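Local coordinates for uracil-DNA glycosylase (Epstein-Barr virus, PDB 6LYJ), which belongs to the uracil-DNA glycosylase superfamily and is a viral member with an alpha/beta fold built round a four-stranded parallel sheet, at residues L115-P127 and Q228-N240. Residues are numbered along the deposited sequence; the frame is centred on the assembly and turned at random.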
# COMPACT_ATOMS: atom_id res chain seq x y z
N LEU A 115 -1.60 6.07 -4.52
CA LEU A 115 -0.73 6.44 -5.63
C LEU A 115 -0.99 7.89 -6.05
O LEU A 115 -0.06 8.61 -6.42
CB LEU A 115 -0.92 5.48 -6.80
CG LEU A 115 0.03 5.66 -7.99
CD1 LEU A 115 1.48 5.78 -7.52
CD2 LEU A 115 -0.12 4.50 -8.95
N ARG A 116 -2.26 8.32 -6.01
CA ARG A 116 -2.57 9.72 -6.23
C ARG A 116 -1.83 10.62 -5.24
O ARG A 116 -1.30 11.67 -5.62
CB ARG A 116 -4.07 9.96 -6.13
CG ARG A 116 -4.85 9.50 -7.35
CD ARG A 116 -6.25 10.09 -7.35
NE ARG A 116 -7.07 9.54 -8.43
CZ ARG A 116 -6.97 9.90 -9.70
NH1 ARG A 116 -6.09 10.83 -10.06
NH2 ARG A 116 -7.76 9.34 -10.61
N ASN A 117 -1.80 10.23 -3.96
CA ASN A 117 -1.11 11.07 -2.98
C ASN A 117 0.41 11.02 -3.15
O ASN A 117 1.10 12.02 -2.89
CB ASN A 117 -1.51 10.66 -1.57
CG ASN A 117 -2.91 11.14 -1.21
OD1 ASN A 117 -3.45 12.03 -1.87
ND2 ASN A 117 -3.49 10.57 -0.16
N ILE A 118 0.94 9.88 -3.60
CA ILE A 118 2.35 9.82 -3.99
C ILE A 118 2.62 10.83 -5.10
O ILE A 118 3.59 11.59 -5.04
CB ILE A 118 2.72 8.39 -4.42
CG1 ILE A 118 2.70 7.44 -3.22
CG2 ILE A 118 4.09 8.36 -5.09
CD1 ILE A 118 2.71 5.97 -3.59
N TYR A 119 1.77 10.82 -6.13
CA TYR A 119 1.89 11.80 -7.21
C TYR A 119 1.82 13.23 -6.67
O TYR A 119 2.53 14.11 -7.16
CB TYR A 119 0.77 11.59 -8.24
CG TYR A 119 0.90 10.35 -9.09
CD1 TYR A 119 2.07 9.60 -9.10
CD2 TYR A 119 -0.16 9.93 -9.89
CE1 TYR A 119 2.17 8.46 -9.88
CE2 TYR A 119 -0.06 8.80 -10.68
CZ TYR A 119 1.10 8.07 -10.67
OH TYR A 119 1.20 6.96 -11.46
N ALA A 120 0.95 13.47 -5.69
CA ALA A 120 0.81 14.81 -5.13
C ALA A 120 2.10 15.26 -4.45
O ALA A 120 2.51 16.42 -4.57
CB ALA A 120 -0.36 14.86 -4.14
N GLU A 121 2.75 14.35 -3.72
CA GLU A 121 4.02 14.71 -3.09
C GLU A 121 5.12 14.91 -4.13
O GLU A 121 5.95 15.81 -3.99
CB GLU A 121 4.42 13.64 -2.07
CG GLU A 121 5.87 13.71 -1.61
CD GLU A 121 6.24 15.02 -0.94
OE1 GLU A 121 5.34 15.75 -0.46
OE2 GLU A 121 7.45 15.32 -0.87
N LEU A 122 5.12 14.10 -5.18
CA LEU A 122 6.08 14.30 -6.27
C LEU A 122 5.88 15.67 -6.91
O LEU A 122 6.85 16.37 -7.22
CB LEU A 122 5.93 13.19 -7.31
CG LEU A 122 6.64 11.87 -7.01
CD1 LEU A 122 5.98 10.76 -7.80
CD2 LEU A 122 8.12 11.95 -7.35
N HIS A 123 4.62 16.06 -7.12
CA HIS A 123 4.32 17.34 -7.76
C HIS A 123 4.69 18.51 -6.86
O HIS A 123 5.17 19.55 -7.34
CB HIS A 123 2.84 17.38 -8.13
CG HIS A 123 2.44 18.61 -8.89
ND1 HIS A 123 1.20 19.19 -8.74
CD2 HIS A 123 3.10 19.36 -9.79
CE1 HIS A 123 1.12 20.26 -9.52
NE2 HIS A 123 2.26 20.38 -10.17
N ARG A 124 4.45 18.38 -5.55
CA ARG A 124 4.88 19.41 -4.61
C ARG A 124 6.40 19.56 -4.61
O ARG A 124 6.92 20.68 -4.64
CB ARG A 124 4.38 19.08 -3.20
CG ARG A 124 4.78 20.12 -2.14
CD ARG A 124 4.81 19.51 -0.74
NE ARG A 124 5.91 18.58 -0.56
CZ ARG A 124 7.18 18.94 -0.36
NH1 ARG A 124 7.51 20.22 -0.31
NH2 ARG A 124 8.12 18.01 -0.21
N SER A 125 7.13 18.44 -4.57
CA SER A 125 8.57 18.48 -4.35
C SER A 125 9.39 18.65 -5.62
O SER A 125 10.53 19.12 -5.54
CB SER A 125 9.01 17.20 -3.63
OG SER A 125 8.72 16.05 -4.41
N LEU A 126 8.85 18.31 -6.79
CA LEU A 126 9.62 18.29 -8.03
C LEU A 126 8.92 19.14 -9.08
O LEU A 126 7.86 18.72 -9.60
CB LEU A 126 9.82 16.86 -8.54
CG LEU A 126 10.58 15.89 -7.64
CD1 LEU A 126 10.51 14.48 -8.21
CD2 LEU A 126 12.02 16.32 -7.47
N PRO A 127 9.43 20.33 -9.38
CA PRO A 127 8.71 21.22 -10.31
C PRO A 127 8.48 20.63 -11.69
O PRO A 127 7.48 20.97 -12.33
CB PRO A 127 9.64 22.45 -10.38
CG PRO A 127 10.40 22.42 -9.09
CD PRO A 127 10.64 20.96 -8.82
N GLN A 228 6.40 12.24 10.63
CA GLN A 228 6.11 13.28 9.65
C GLN A 228 5.01 12.84 8.69
O GLN A 228 4.87 11.65 8.38
CB GLN A 228 7.40 13.64 8.92
CG GLN A 228 7.27 14.00 7.47
CD GLN A 228 8.58 14.47 6.89
OE1 GLN A 228 9.52 13.69 6.73
NE2 GLN A 228 8.67 15.76 6.58
N LYS A 229 4.21 13.80 8.24
CA LYS A 229 3.17 13.52 7.26
C LYS A 229 3.78 13.11 5.92
O LYS A 229 4.89 13.52 5.56
CB LYS A 229 2.30 14.76 7.05
CG LYS A 229 1.35 15.03 8.19
CD LYS A 229 0.15 14.14 8.07
CE LYS A 229 -0.86 14.41 9.17
NZ LYS A 229 -1.51 13.13 9.55
N PHE A 230 3.04 12.29 5.17
CA PHE A 230 3.52 11.89 3.85
C PHE A 230 3.69 13.11 2.95
O PHE A 230 4.77 13.36 2.41
CB PHE A 230 2.59 10.87 3.20
CG PHE A 230 3.11 10.36 1.88
CD1 PHE A 230 3.96 9.28 1.83
CD2 PHE A 230 2.77 11.00 0.70
CE1 PHE A 230 4.46 8.82 0.62
CE2 PHE A 230 3.26 10.55 -0.51
CZ PHE A 230 4.11 9.46 -0.55
N LEU A 231 2.61 13.87 2.76
CA LEU A 231 2.71 15.10 1.98
C LEU A 231 3.67 16.06 2.67
O LEU A 231 3.43 16.47 3.81
CB LEU A 231 1.34 15.73 1.80
CG LEU A 231 1.30 16.97 0.90
CD1 LEU A 231 1.58 16.60 -0.55
CD2 LEU A 231 -0.03 17.69 1.03
N GLY A 232 4.75 16.42 1.98
CA GLY A 232 5.80 17.20 2.59
C GLY A 232 6.99 16.41 3.07
O GLY A 232 7.94 17.00 3.59
N ASN A 233 6.98 15.08 2.92
CA ASN A 233 8.10 14.30 3.44
C ASN A 233 9.37 14.48 2.62
O ASN A 233 10.46 14.16 3.12
CB ASN A 233 7.72 12.81 3.56
CG ASN A 233 7.49 12.13 2.21
OD1 ASN A 233 7.84 12.65 1.15
ND2 ASN A 233 6.92 10.94 2.26
N ASN A 234 9.27 14.96 1.38
CA ASN A 234 10.42 15.31 0.55
C ASN A 234 11.26 14.09 0.19
O ASN A 234 12.43 14.23 -0.18
CB ASN A 234 11.29 16.38 1.23
CG ASN A 234 11.91 17.35 0.24
OD1 ASN A 234 11.30 17.70 -0.77
ND2 ASN A 234 13.13 17.79 0.54
N HIS A 235 10.67 12.88 0.24
CA HIS A 235 11.47 11.66 0.14
C HIS A 235 12.11 11.49 -1.24
O HIS A 235 13.21 10.95 -1.34
CB HIS A 235 10.60 10.45 0.46
CG HIS A 235 10.40 10.20 1.92
ND1 HIS A 235 9.77 9.07 2.40
CD2 HIS A 235 10.75 10.92 3.01
CE1 HIS A 235 9.74 9.11 3.72
NE2 HIS A 235 10.32 10.23 4.11
N PHE A 236 11.44 11.93 -2.31
CA PHE A 236 12.00 11.72 -3.64
C PHE A 236 13.15 12.68 -3.93
O PHE A 236 14.16 12.28 -4.55
CB PHE A 236 10.88 11.86 -4.68
CG PHE A 236 9.76 10.88 -4.49
CD1 PHE A 236 9.87 9.59 -4.98
CD2 PHE A 236 8.62 11.23 -3.78
CE1 PHE A 236 8.84 8.68 -4.80
CE2 PHE A 236 7.60 10.33 -3.59
CZ PHE A 236 7.71 9.05 -4.10
N VAL A 237 13.07 13.89 -3.39
CA VAL A 237 14.19 14.82 -3.47
C VAL A 237 15.36 14.31 -2.64
O VAL A 237 16.51 14.30 -3.10
CB VAL A 237 13.75 16.23 -3.02
CG1 VAL A 237 14.95 17.17 -2.94
CG2 VAL A 237 12.68 16.78 -3.96
N LEU A 238 15.10 13.93 -1.38
CA LEU A 238 16.17 13.43 -0.53
C LEU A 238 16.83 12.20 -1.15
O LEU A 238 18.05 12.03 -1.07
CB LEU A 238 15.63 13.11 0.86
CG LEU A 238 15.12 14.31 1.66
CD1 LEU A 238 14.41 13.85 2.93
CD2 LEU A 238 16.26 15.27 1.98
N ALA A 239 16.02 11.34 -1.77
CA ALA A 239 16.55 10.15 -2.42
C ALA A 239 17.51 10.52 -3.54
O ALA A 239 18.63 9.98 -3.63
CB ALA A 239 15.41 9.29 -2.96
N ASN A 240 17.10 11.44 -4.43
CA ASN A 240 18.00 11.83 -5.51
C ASN A 240 19.24 12.56 -4.99
O ASN A 240 20.33 12.40 -5.55
CB ASN A 240 17.28 12.68 -6.55
CG ASN A 240 16.63 11.84 -7.64
OD1 ASN A 240 16.98 10.67 -7.82
ND2 ASN A 240 15.69 12.43 -8.37
O HOH W 1 9.61 14.21 -2.47
O HOH W 2 10.57 20.88 0.42
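Glu121 of helix 115-125 faces the type II turn Phe230-Asn233 that leads into helix 235-240, and the two helix axes, inclined at 62°, come within 9.6 Å. Its side chain extends anti to the backbone N (chi1 165°) and then bends at chi2, which carries the carboxylate to the turn. There Glu121 OE1 takes a nearly straight bond from Gly232 N (2.6 Å), and Glu121 OE2 a more bent one from Asn234 N (2.9 Å), both arriving from above the carboxylate plane. Arg124, one helical turn on, grips the same carboxylate side-on, NE to OE1 and NH2 to OE2, so each oxygen has two protein donors and the group is held against rotation. Gly232 CA lies over one guanidinium face, 3.4 Å from Arg124 NE. A water bridges Glu121 OE2, Ser125 OG and Phe236 N.

Deeper in, Leu122 CD2 sits over the Phe236 ring face, 3.7 Å from its centroid, a CH-pi contact. Ile118 splits its branches, CG1 against Phe230 CZ (3.6 Å) and CG2 against Phe236 CZ (3.8 Å). Beneath this layer run strands 186-190 and 207-211, where Trp190 meets Phe230 edge-to-face, while Trp140 of helix 138-142 packs on Ile118 and Leu122.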